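Long-range contacts in CurD (PDB 5KP7), which probably acts as a hydroxymethylglutaryl-CoA synthase-like acyltransferase of the thiolase superfamily and binds 4'-phosphopantetheine: residues V76-I87 against M115-L125; I334-I345 against G361-A372. The protein carries 3 engineered substitutions. All coordinates share one frame; numbering follows the deposited sequence.

Contact 1: V76-I87 against M115-L125; sequences VSYAVNAAKPII and MSTYIQEYLGL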
loop_
_atom_site.group_PDB
_atom_site.type_symbol
_atom_site.label_atom_id
_atom_site.label_comp_id
_atom_site.label_asym_id
_atom_site.label_seq_id
_atom_site.Cartn_x
_atom_site.Cartn_y
_atom_site.Cartn_z
ATOM N N VAL A 76 -13.735 10.383 0.430
ATOM C CA VAL A 76 -14.638 10.551 1.569
ATOM C C VAL A 76 -15.605 9.381 1.665
ATOM O O VAL A 76 -15.783 8.795 2.723
ATOM C CB VAL A 76 -15.426 11.896 1.477
ATOM C CG1 VAL A 76 -16.493 11.993 2.561
ATOM C CG2 VAL A 76 -14.470 13.088 1.559
ATOM N N SER A 77 -16.289 9.061 0.568
ATOM C CA SER A 77 -17.237 7.971 0.587
ATOM C C SER A 77 -16.547 6.635 0.882
ATOM O O SER A 77 -17.075 5.841 1.663
ATOM C CB SER A 77 -18.097 7.945 -0.689
ATOM O OG SER A 77 -17.426 7.468 -1.823
ATOM N N TYR A 78 -15.340 6.432 0.339
ATOM C CA TYR A 78 -14.572 5.240 0.657
ATOM C C TYR A 78 -14.294 5.196 2.172
ATOM O O TYR A 78 -14.451 4.141 2.808
ATOM C CB TYR A 78 -13.260 5.221 -0.143
ATOM C CG TYR A 78 -13.299 4.385 -1.387
ATOM C CD1 TYR A 78 -14.101 4.733 -2.473
ATOM C CD2 TYR A 78 -12.525 3.227 -1.502
ATOM C CE1 TYR A 78 -14.124 3.943 -3.625
ATOM C CE2 TYR A 78 -12.554 2.452 -2.640
ATOM C CZ TYR A 78 -13.315 2.817 -3.706
ATOM O OH TYR A 78 -13.318 1.979 -4.818
ATOM N N ALA A 79 -13.839 6.321 2.720
ATOM C CA ALA A 79 -13.519 6.421 4.136
ATOM C C ALA A 79 -14.699 6.140 5.045
ATOM O O ALA A 79 -14.578 5.409 6.042
ATOM C CB ALA A 79 -12.936 7.787 4.461
ATOM N N VAL A 80 -15.854 6.745 4.732
ATOM C CA VAL A 80 -17.049 6.530 5.520
ATOM C C VAL A 80 -17.484 5.056 5.466
ATOM O O VAL A 80 -17.855 4.480 6.482
ATOM C CB VAL A 80 -18.177 7.506 5.106
ATOM C CG1 VAL A 80 -19.504 7.120 5.772
ATOM C CG2 VAL A 80 -17.782 8.949 5.428
ATOM N N ASN A 81 -17.448 4.443 4.281
ATOM C CA ASN A 81 -17.783 3.040 4.163
ATOM C C ASN A 81 -16.831 2.123 4.939
ATOM O O ASN A 81 -17.277 1.093 5.494
ATOM C CB ASN A 81 -17.903 2.657 2.692
ATOM C CG ASN A 81 -19.134 3.265 2.043
ATOM O OD1 ASN A 81 -20.193 3.329 2.650
ATOM N ND2 ASN A 81 -19.011 3.674 0.798
ATOM N N ALA A 82 -15.544 2.500 5.015
ATOM C CA ALA A 82 -14.588 1.738 5.812
ATOM C C ALA A 82 -14.865 1.882 7.315
ATOM O O ALA A 82 -14.776 0.895 8.070
ATOM C CB ALA A 82 -13.179 2.168 5.482
ATOM N N ALA A 83 -15.230 3.078 7.772
ATOM C CA ALA A 83 -15.417 3.339 9.190
ATOM C C ALA A 83 -16.804 2.991 9.756
ATOM O O ALA A 83 -16.938 2.804 10.953
ATOM C CB ALA A 83 -15.100 4.797 9.488
ATOM N N LYS A 84 -17.815 2.923 8.893
ATOM C CA LYS A 84 -19.206 2.799 9.346
ATOM C C LYS A 84 -19.429 1.563 10.253
ATOM O O LYS A 84 -20.073 1.693 11.298
ATOM C CB LYS A 84 -20.152 2.831 8.129
ATOM C CG LYS A 84 -21.655 2.677 8.391
ATOM C CD LYS A 84 -22.183 3.800 9.239
ATOM C CE LYS A 84 -23.707 3.979 9.127
ATOM N NZ LYS A 84 -24.470 2.706 9.126
ATOM N N PRO A 85 -18.855 0.403 9.910
ATOM C CA PRO A 85 -19.049 -0.752 10.786
ATOM C C PRO A 85 -18.476 -0.561 12.179
ATOM O O PRO A 85 -19.063 -1.074 13.154
ATOM C CB PRO A 85 -18.340 -1.891 10.039
ATOM C CG PRO A 85 -18.305 -1.445 8.633
ATOM C CD PRO A 85 -18.112 0.026 8.694
ATOM N N ILE A 86 -17.384 0.188 12.288
ATOM C CA ILE A 86 -16.798 0.515 13.587
ATOM C C ILE A 86 -17.756 1.332 14.433
ATOM O O ILE A 86 -18.042 0.974 15.586
ATOM C CB ILE A 86 -15.460 1.253 13.454
ATOM C CG1 ILE A 86 -14.427 0.324 12.814
ATOM C CG2 ILE A 86 -15.001 1.765 14.817
ATOM C CD1 ILE A 86 -13.080 0.948 12.544
ATOM N N ILE A 87 -18.282 2.397 13.848
ATOM C CA ILE A 87 -19.132 3.310 14.565
ATOM C C ILE A 87 -20.464 2.639 14.906
ATOM O O ILE A 87 -20.996 2.857 16.008
ATOM C CB ILE A 87 -19.366 4.623 13.767
ATOM C CG1 ILE A 87 -18.023 5.294 13.400
ATOM C CG2 ILE A 87 -20.247 5.564 14.562
ATOM C CD1 ILE A 87 -17.054 5.468 14.541
ATOM N N MET A 115 -10.640 16.103 4.682
ATOM C CA MET A 115 -11.757 15.163 4.471
ATOM C C MET A 115 -12.383 14.736 5.794
ATOM O O MET A 115 -13.529 14.285 5.832
ATOM C CB MET A 115 -11.272 13.966 3.640
ATOM C CG MET A 115 -11.046 14.424 2.247
ATOM S SD MET A 115 -10.601 13.131 1.046
ATOM C CE MET A 115 -8.909 12.781 1.529
ATOM N N SER A 116 -11.640 14.914 6.889
ATOM C CA SER A 116 -12.128 14.568 8.209
ATOM C C SER A 116 -13.445 15.273 8.564
ATOM O O SER A 116 -14.245 14.720 9.302
ATOM C CB SER A 116 -11.060 14.873 9.249
ATOM O OG SER A 116 -9.896 14.087 8.978
ATOM N N THR A 117 -13.633 16.496 8.075
ATOM C CA THR A 117 -14.877 17.245 8.351
ATOM C C THR A 117 -16.127 16.548 7.782
ATOM O O THR A 117 -17.106 16.329 8.496
ATOM C CB THR A 117 -14.786 18.687 7.812
ATOM O OG1 THR A 117 -14.515 18.690 6.399
ATOM C CG2 THR A 117 -13.642 19.429 8.490
ATOM N N TYR A 118 -16.066 16.116 6.533
ATOM C CA TYR A 118 -17.151 15.326 5.925
ATOM C C TYR A 118 -17.335 14.001 6.617
ATOM O O TYR A 118 -18.448 13.567 6.857
ATOM C CB TYR A 118 -16.861 15.068 4.452
ATOM C CG TYR A 118 -17.004 16.264 3.547
ATOM C CD1 TYR A 118 -18.259 16.793 3.266
ATOM C CD2 TYR A 118 -15.934 16.771 2.854
ATOM C CE1 TYR A 118 -18.410 17.859 2.390
ATOM C CE2 TYR A 118 -16.072 17.842 1.970
ATOM C CZ TYR A 118 -17.335 18.379 1.751
ATOM O OH TYR A 118 -17.477 19.432 0.861
ATOM N N ILE A 119 -16.231 13.354 6.969
ATOM C CA ILE A 119 -16.277 12.057 7.632
ATOM C C ILE A 119 -16.981 12.170 8.987
ATOM O O ILE A 119 -17.887 11.395 9.317
ATOM C CB ILE A 119 -14.874 11.433 7.722
ATOM C CG1 ILE A 119 -14.378 11.039 6.325
ATOM C CG2 ILE A 119 -14.863 10.228 8.639
ATOM C CD1 ILE A 119 -12.869 10.931 6.202
ATOM N N GLN A 120 -16.610 13.174 9.769
ATOM C CA GLN A 120 -17.277 13.440 11.036
ATOM C C GLN A 120 -18.789 13.646 10.863
ATOM O O GLN A 120 -19.592 13.111 11.646
ATOM C CB GLN A 120 -16.636 14.653 11.697
ATOM C CG GLN A 120 -17.276 15.121 13.008
ATOM C CD GLN A 120 -17.376 16.634 13.096
ATOM O OE1 GLN A 120 -17.544 17.323 12.084
ATOM N NE2 GLN A 120 -17.229 17.160 14.294
ATOM N N GLU A 121 -19.157 14.445 9.878
ATOM C CA GLU A 121 -20.568 14.751 9.591
ATOM C C GLU A 121 -21.381 13.490 9.319
ATOM O O GLU A 121 -22.435 13.243 9.936
ATOM C CB GLU A 121 -20.656 15.696 8.390
ATOM C CG GLU A 121 -22.056 16.055 7.917
ATOM C CD GLU A 121 -22.856 16.848 8.918
ATOM O OE1 GLU A 121 -22.276 17.562 9.766
ATOM O OE2 GLU A 121 -24.109 16.794 8.851
ATOM N N TYR A 122 -20.900 12.690 8.389
ATOM C CA TYR A 122 -21.672 11.532 7.952
ATOM C C TYR A 122 -21.612 10.357 8.910
ATOM O O TYR A 122 -22.506 9.527 8.910
ATOM C CB TYR A 122 -21.289 11.155 6.516
ATOM C CG TYR A 122 -21.911 12.112 5.538
ATOM C CD1 TYR A 122 -21.250 13.279 5.165
ATOM C CD2 TYR A 122 -23.141 11.839 4.956
ATOM C CE1 TYR A 122 -21.819 14.201 4.279
ATOM C CE2 TYR A 122 -23.711 12.741 4.055
ATOM C CZ TYR A 122 -23.051 13.914 3.712
ATOM O OH TYR A 122 -23.614 14.804 2.796
ATOM N N LEU A 123 -20.622 10.301 9.792
ATOM C CA LEU A 123 -20.599 9.267 10.831
ATOM C C LEU A 123 -21.292 9.733 12.114
ATOM O O LEU A 123 -21.495 8.933 13.006
ATOM C CB LEU A 123 -19.173 8.850 11.150
ATOM C CG LEU A 123 -18.406 8.068 10.058
ATOM C CD1 LEU A 123 -16.959 7.896 10.500
ATOM C CD2 LEU A 123 -19.020 6.733 9.734
ATOM N N GLY A 124 -21.689 10.999 12.192
ATOM C CA GLY A 124 -22.398 11.519 13.366
ATOM C C GLY A 124 -21.529 11.678 14.595
ATOM O O GLY A 124 -22.001 11.479 15.713
ATOM N N LEU A 125 -20.259 12.013 14.411
ATOM C CA LEU A 125 -19.313 12.087 15.523
ATOM C C LEU A 125 -19.474 13.384 16.295
ATOM O O LEU A 125 -20.127 14.318 15.840
ATOM C CB LEU A 125 -17.872 11.913 15.004
ATOM C CG LEU A 125 -17.585 10.604 14.278
ATOM C CD1 LEU A 125 -16.105 10.566 13.922
ATOM C CD2 LEU A 125 -17.945 9.389 15.126
#
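L123 pushes into a hole on helix 75-89 bordered by V80, A83, K84 and I87, a knob-into-hole fit. Its CB leads toward that helix, and CG stands anti to the carbonyl carbon (chi1 -69°), which carries both methyls inward. CD1 lands on A83 CB at 3.8 Å and also meets I87 CG1 at 4.0 Å; CD2 turns to the other border and rests on V80 CG1 and K84 CA. One turn back, I119 CD1 presses on A79 CB at 3.6 Å, and I119 CG1 lies near V80 CG2. The two helices cross at -45°, their axes 9.6 Å apart, packed side by side in the thiolase-like fold: I87, M115, I119 and L125 also touch strand 98-104 of the large mixed sheet. At the N-terminal end V76 splits its methyls, CG1 on Y118 CB at 3.6 Å and CG2 on M115 CG at 3.7 Å, while the Y118 hydroxyl leads away to R438 N. I87 CD1 reaches L125 CD2 at 4.1 Å; an alanine in place of I87 would probably leave a gap between the L123 and L125 side chains, each losing an apolar neighbour. L125 follows G124, whose positive phi closes helix 115-123 in a Schellman motif.

Contact 2: I334-I345 against G361-A372; sequences IDNGDFSTPRRI and GVVTPEGAAIAA. Engineered in segment 361-372: A368 (natural residue Lys), A369 (natural residue Gln), A371 (natural residue Gln).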
loop_
_atom_site.group_PDB
_atom_site.type_symbol
_atom_site.label_atom_id
_atom_site.label_comp_id
_atom_site.label_asym_id
_atom_site.label_seq_id
_atom_site.Cartn_x
_atom_site.Cartn_y
_atom_site.Cartn_z
ATOM N N ILE A 334 -3.962 -11.234 9.593
ATOM C CA ILE A 334 -4.790 -11.709 10.711
ATOM C C ILE A 334 -5.800 -12.755 10.239
ATOM O O ILE A 334 -5.921 -13.838 10.842
ATOM C CB ILE A 334 -5.507 -10.546 11.425
ATOM C CG1 ILE A 334 -4.454 -9.657 12.082
ATOM C CG2 ILE A 334 -6.496 -11.072 12.484
ATOM C CD1 ILE A 334 -4.960 -8.334 12.562
ATOM N N ASP A 335 -6.516 -12.459 9.156
ATOM C CA ASP A 335 -7.511 -13.401 8.637
ATOM C C ASP A 335 -6.934 -14.692 8.061
ATOM O O ASP A 335 -7.529 -15.779 8.212
ATOM C CB ASP A 335 -8.371 -12.736 7.570
ATOM C CG ASP A 335 -9.452 -11.866 8.149
ATOM O OD1 ASP A 335 -9.589 -11.752 9.399
ATOM O OD2 ASP A 335 -10.139 -11.243 7.321
ATOM N N ASN A 336 -5.780 -14.583 7.408
ATOM C CA ASN A 336 -5.236 -15.704 6.646
ATOM C C ASN A 336 -4.109 -16.486 7.317
ATOM O O ASN A 336 -3.805 -17.600 6.886
ATOM C CB ASN A 336 -4.815 -15.195 5.260
ATOM C CG ASN A 336 -6.003 -14.723 4.463
ATOM O OD1 ASN A 336 -6.841 -15.530 4.060
ATOM N ND2 ASN A 336 -6.114 -13.435 4.271
ATOM N N GLY A 337 -3.547 -15.947 8.387
ATOM C CA GLY A 337 -2.526 -16.615 9.178
ATOM C C GLY A 337 -3.117 -17.393 10.344
ATOM O O GLY A 337 -4.333 -17.487 10.487
ATOM N N ASP A 338 -2.257 -17.953 11.192
ATOM C CA ASP A 338 -2.674 -18.798 12.314
ATOM C C ASP A 338 -2.463 -18.044 13.615
ATOM O O ASP A 338 -1.319 -17.626 13.907
ATOM C CB ASP A 338 -1.838 -20.075 12.340
ATOM C CG ASP A 338 -2.333 -21.055 13.373
ATOM O OD1 ASP A 338 -2.187 -20.773 14.575
ATOM O OD2 ASP A 338 -2.842 -22.121 12.983
ATOM N N PHE A 339 -3.550 -17.849 14.364
ATOM C CA PHE A 339 -3.513 -17.136 15.650
ATOM C C PHE A 339 -4.075 -18.025 16.745
ATOM O O PHE A 339 -4.726 -17.566 17.665
ATOM C CB PHE A 339 -4.210 -15.760 15.520
ATOM C CG PHE A 339 -3.517 -14.889 14.560
ATOM C CD1 PHE A 339 -3.736 -15.046 13.200
ATOM C CD2 PHE A 339 -2.538 -13.986 14.982
ATOM C CE1 PHE A 339 -3.005 -14.326 12.289
ATOM C CE2 PHE A 339 -1.823 -13.232 14.063
ATOM C CZ PHE A 339 -2.061 -13.423 12.703
ATOM N N SER A 340 -3.768 -19.315 16.678
ATOM C CA SER A 340 -4.205 -20.224 17.761
ATOM C C SER A 340 -3.462 -19.940 19.087
ATOM O O SER A 340 -3.907 -20.375 20.132
ATOM C CB SER A 340 -4.068 -21.674 17.323
ATOM O OG SER A 340 -2.755 -21.933 16.919
ATOM N N THR A 341 -2.343 -19.205 19.027
ATOM C CA THR A 341 -1.654 -18.625 20.172
ATOM C C THR A 341 -1.290 -17.165 19.791
ATOM O O THR A 341 -1.282 -16.870 18.609
ATOM C CB THR A 341 -0.402 -19.452 20.480
ATOM O OG1 THR A 341 0.213 -18.980 21.670
ATOM C CG2 THR A 341 0.596 -19.441 19.385
ATOM N N PRO A 342 -0.992 -16.267 20.768
ATOM C CA PRO A 342 -0.685 -14.891 20.322
ATOM C C PRO A 342 0.534 -14.811 19.415
ATOM O O PRO A 342 1.492 -15.587 19.594
ATOM C CB PRO A 342 -0.444 -14.130 21.636
ATOM C CG PRO A 342 -1.242 -14.895 22.653
ATOM C CD PRO A 342 -1.107 -16.338 22.239
ATOM N N ARG A 343 0.481 -13.897 18.442
ATOM C CA ARG A 343 1.529 -13.762 17.426
ATOM C C ARG A 343 1.989 -12.318 17.324
ATOM O O ARG A 343 1.195 -11.392 17.489
ATOM C CB ARG A 343 1.008 -14.179 16.048
ATOM C CG ARG A 343 0.337 -15.538 15.987
ATOM C CD ARG A 343 1.320 -16.690 16.189
ATOM N NE ARG A 343 0.654 -17.956 15.882
ATOM C CZ ARG A 343 1.134 -19.169 16.162
ATOM N NH1 ARG A 343 2.313 -19.326 16.789
ATOM N NH2 ARG A 343 0.413 -20.251 15.843
ATOM N N ARG A 344 3.276 -12.147 17.026
ATOM C CA ARG A 344 3.849 -10.829 16.798
ATOM C C ARG A 344 4.032 -10.612 15.312
ATOM O O ARG A 344 4.518 -11.492 14.583
ATOM C CB ARG A 344 5.165 -10.654 17.558
ATOM C CG ARG A 344 5.890 -9.345 17.224
ATOM C CD ARG A 344 6.953 -9.004 18.247
ATOM N NE ARG A 344 6.386 -8.461 19.488
ATOM C CZ ARG A 344 6.299 -9.086 20.662
ATOM N NH1 ARG A 344 6.728 -10.341 20.837
ATOM N NH2 ARG A 344 5.776 -8.447 21.691
ATOM N N ILE A 345 3.568 -9.441 14.859
ATOM C CA ILE A 345 3.636 -9.046 13.471
ATOM C C ILE A 345 4.549 -7.844 13.332
ATOM O O ILE A 345 4.360 -6.833 14.027
ATOM C CB ILE A 345 2.222 -8.683 12.932
ATOM C CG1 ILE A 345 1.211 -9.846 13.182
ATOM C CG2 ILE A 345 2.300 -8.325 11.455
ATOM C CD1 ILE A 345 -0.220 -9.515 12.730
ATOM N N GLY A 361 3.514 -5.255 16.673
ATOM C CA GLY A 361 2.528 -5.482 17.712
ATOM C C GLY A 361 2.081 -6.925 17.739
ATOM O O GLY A 361 2.588 -7.742 16.964
ATOM N N VAL A 362 1.104 -7.204 18.598
ATOM C CA VAL A 362 0.641 -8.561 18.868
ATOM C C VAL A 362 -0.855 -8.700 18.639
ATOM O O VAL A 362 -1.634 -7.793 18.977
ATOM C CB VAL A 362 0.995 -8.958 20.316
ATOM C CG1 VAL A 362 0.373 -10.297 20.725
ATOM C CG2 VAL A 362 2.504 -8.982 20.492
ATOM N N VAL A 363 -1.240 -9.840 18.066
ATOM C CA VAL A 363 -2.623 -10.237 17.871
ATOM C C VAL A 363 -2.862 -11.543 18.652
ATOM O O VAL A 363 -2.066 -12.491 18.548
ATOM C CB VAL A 363 -2.879 -10.500 16.384
ATOM C CG1 VAL A 363 -4.304 -10.966 16.151
ATOM C CG2 VAL A 363 -2.590 -9.240 15.590
ATOM N N THR A 364 -3.952 -11.578 19.418
ATOM C CA THR A 364 -4.319 -12.759 20.199
ATOM C C THR A 364 -5.352 -13.583 19.434
ATOM O O THR A 364 -5.987 -13.096 18.502
ATOM C CB THR A 364 -4.951 -12.365 21.555
ATOM O OG1 THR A 364 -6.163 -11.647 21.321
ATOM C CG2 THR A 364 -4.026 -11.472 22.348
ATOM N N PRO A 365 -5.588 -14.840 19.875
ATOM C CA PRO A 365 -6.671 -15.615 19.250
ATOM C C PRO A 365 -8.024 -14.919 19.329
ATOM O O PRO A 365 -8.816 -14.983 18.412
ATOM C CB PRO A 365 -6.693 -16.935 20.052
ATOM C CG PRO A 365 -5.409 -16.985 20.806
ATOM C CD PRO A 365 -4.760 -15.646 20.796
ATOM N N GLU A 366 -8.254 -14.222 20.421
ATOM C CA GLU A 366 -9.496 -13.480 20.636
ATOM C C GLU A 366 -9.636 -12.329 19.633
ATOM O O GLU A 366 -10.704 -12.142 19.022
ATOM C CB GLU A 366 -9.530 -12.941 22.083
ATOM C CG GLU A 366 -9.700 -14.029 23.132
ATOM C CD GLU A 366 -8.447 -14.867 23.460
ATOM O OE1 GLU A 366 -7.271 -14.439 23.182
ATOM O OE2 GLU A 366 -8.680 -16.006 24.001
ATOM N N GLY A 367 -8.560 -11.564 19.465
ATOM C CA GLY A 367 -8.489 -10.518 18.460
ATOM C C GLY A 367 -8.714 -11.013 17.035
ATOM O O GLY A 367 -9.462 -10.405 16.274
ATOM N N ALA A 368 -8.080 -12.141 16.681
ATOM C CA ALA A 368 -8.260 -12.717 15.352
ATOM C C ALA A 368 -9.698 -13.150 15.141
ATOM O O ALA A 368 -10.224 -12.983 14.047
ATOM C CB ALA A 368 -7.319 -13.899 15.120
ATOM N N ALA A 369 -10.343 -13.680 16.186
ATOM C CA ALA A 369 -11.753 -14.082 16.083
ATOM C C ALA A 369 -12.647 -12.875 15.836
ATOM O O ALA A 369 -13.535 -12.939 14.994
ATOM C CB ALA A 369 -12.189 -14.848 17.313
ATOM N N ILE A 370 -12.408 -11.776 16.546
ATOM C CA ILE A 370 -13.145 -10.518 16.280
ATOM C C ILE A 370 -12.915 -10.059 14.844
ATOM O O ILE A 370 -13.862 -9.735 14.116
ATOM C CB ILE A 370 -12.789 -9.399 17.290
ATOM C CG1 ILE A 370 -13.247 -9.782 18.718
ATOM C CG2 ILE A 370 -13.435 -8.079 16.876
ATOM C CD1 ILE A 370 -12.537 -8.995 19.803
ATOM N N ALA A 371 -11.658 -10.037 14.422
ATOM C CA ALA A 371 -11.342 -9.643 13.053
ATOM C C ALA A 371 -12.078 -10.479 11.991
ATOM O O ALA A 371 -12.587 -9.933 11.011
ATOM C CB ALA A 371 -9.830 -9.702 12.830
ATOM N N ALA A 372 -12.164 -11.788 12.208
ATOM C CA ALA A 372 -12.823 -12.708 11.272
ATOM C C ALA A 372 -14.297 -12.373 11.094
ATOM O O ALA A 372 -14.840 -12.553 10.015
ATOM C CB ALA A 372 -12.681 -14.163 11.736
HETATM O O HOH W 1 -12.598 -10.541 8.025
HETATM O O HOH W 2 -9.356 -13.456 11.472
#
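The antiparallel hairpin of strands 343-351 and 355-363 is joined here at its open end by the helices that flank it in sequence, 325-336 and 365-372. R343 and V363 form a hydrogen-bonded pair, R343 N giving to V363 O at 2.9 Å, and I345 with G361 forms the next; R344 and V362 make the non-hydrogen-bonded pair between them. V363 is wedged between three side chains: CG1 (anti to the backbone N, chi1 178°) meets F339 CD2 at 3.7 Å, and CG2 touches I345 CD1 at 3.7 Å and I334 CD1. On the R344 side of the sheet, V362 CG2 lies over one face of the R344 guanidinium, 3.5 Å from NH2, while NE of that arginine pairs with D211. F339 CB also packs on A368 CB at 3.6 Å, and I334 CG2 sits on A371 CB at 3.6 Å; both alanines are engineered. Beyond them D335 bridges to the helix through two waters, OD1 to A368 O and OD2 to A371 O, and OD2 also hydrogen-bonds Y314 OH. The linking loop is held by D338: R343 meets it side-on, NE to the D338 backbone O and NH2 in a salt bridge to D338 OD1 at 2.9 Å, and S340 N closes an Asx turn onto OD1. T364 OG1 accepts from G367 N at 3.0 Å, an N-cap that starts helix 365-372 directly after the second strand of a beta hairpin in the large mixed sheet of the thiolase-like fold.

Overall arrangement
Contacts 1 and 2 follow one another along the chain, the first in the N-terminal part of the synthase sequence and the second in the C-terminal part. Their centres lie 26 Å apart and their nearest atoms about 9 Å, so they do not touch. What relates them is the large mixed sheet: side chains of contact 1 pack on strands 98-104 and 29-36, whereas contact 2 includes strands 343-351 and 355-363, further across the same sheet toward its other outermost strand. Contact 1 is a buried helix pair; contact 2, partly buried, combines backbone pairing with helix packing. Both lie away from the phosphopantetheine pocket, which includes R57, F187, S191, S240 and N320.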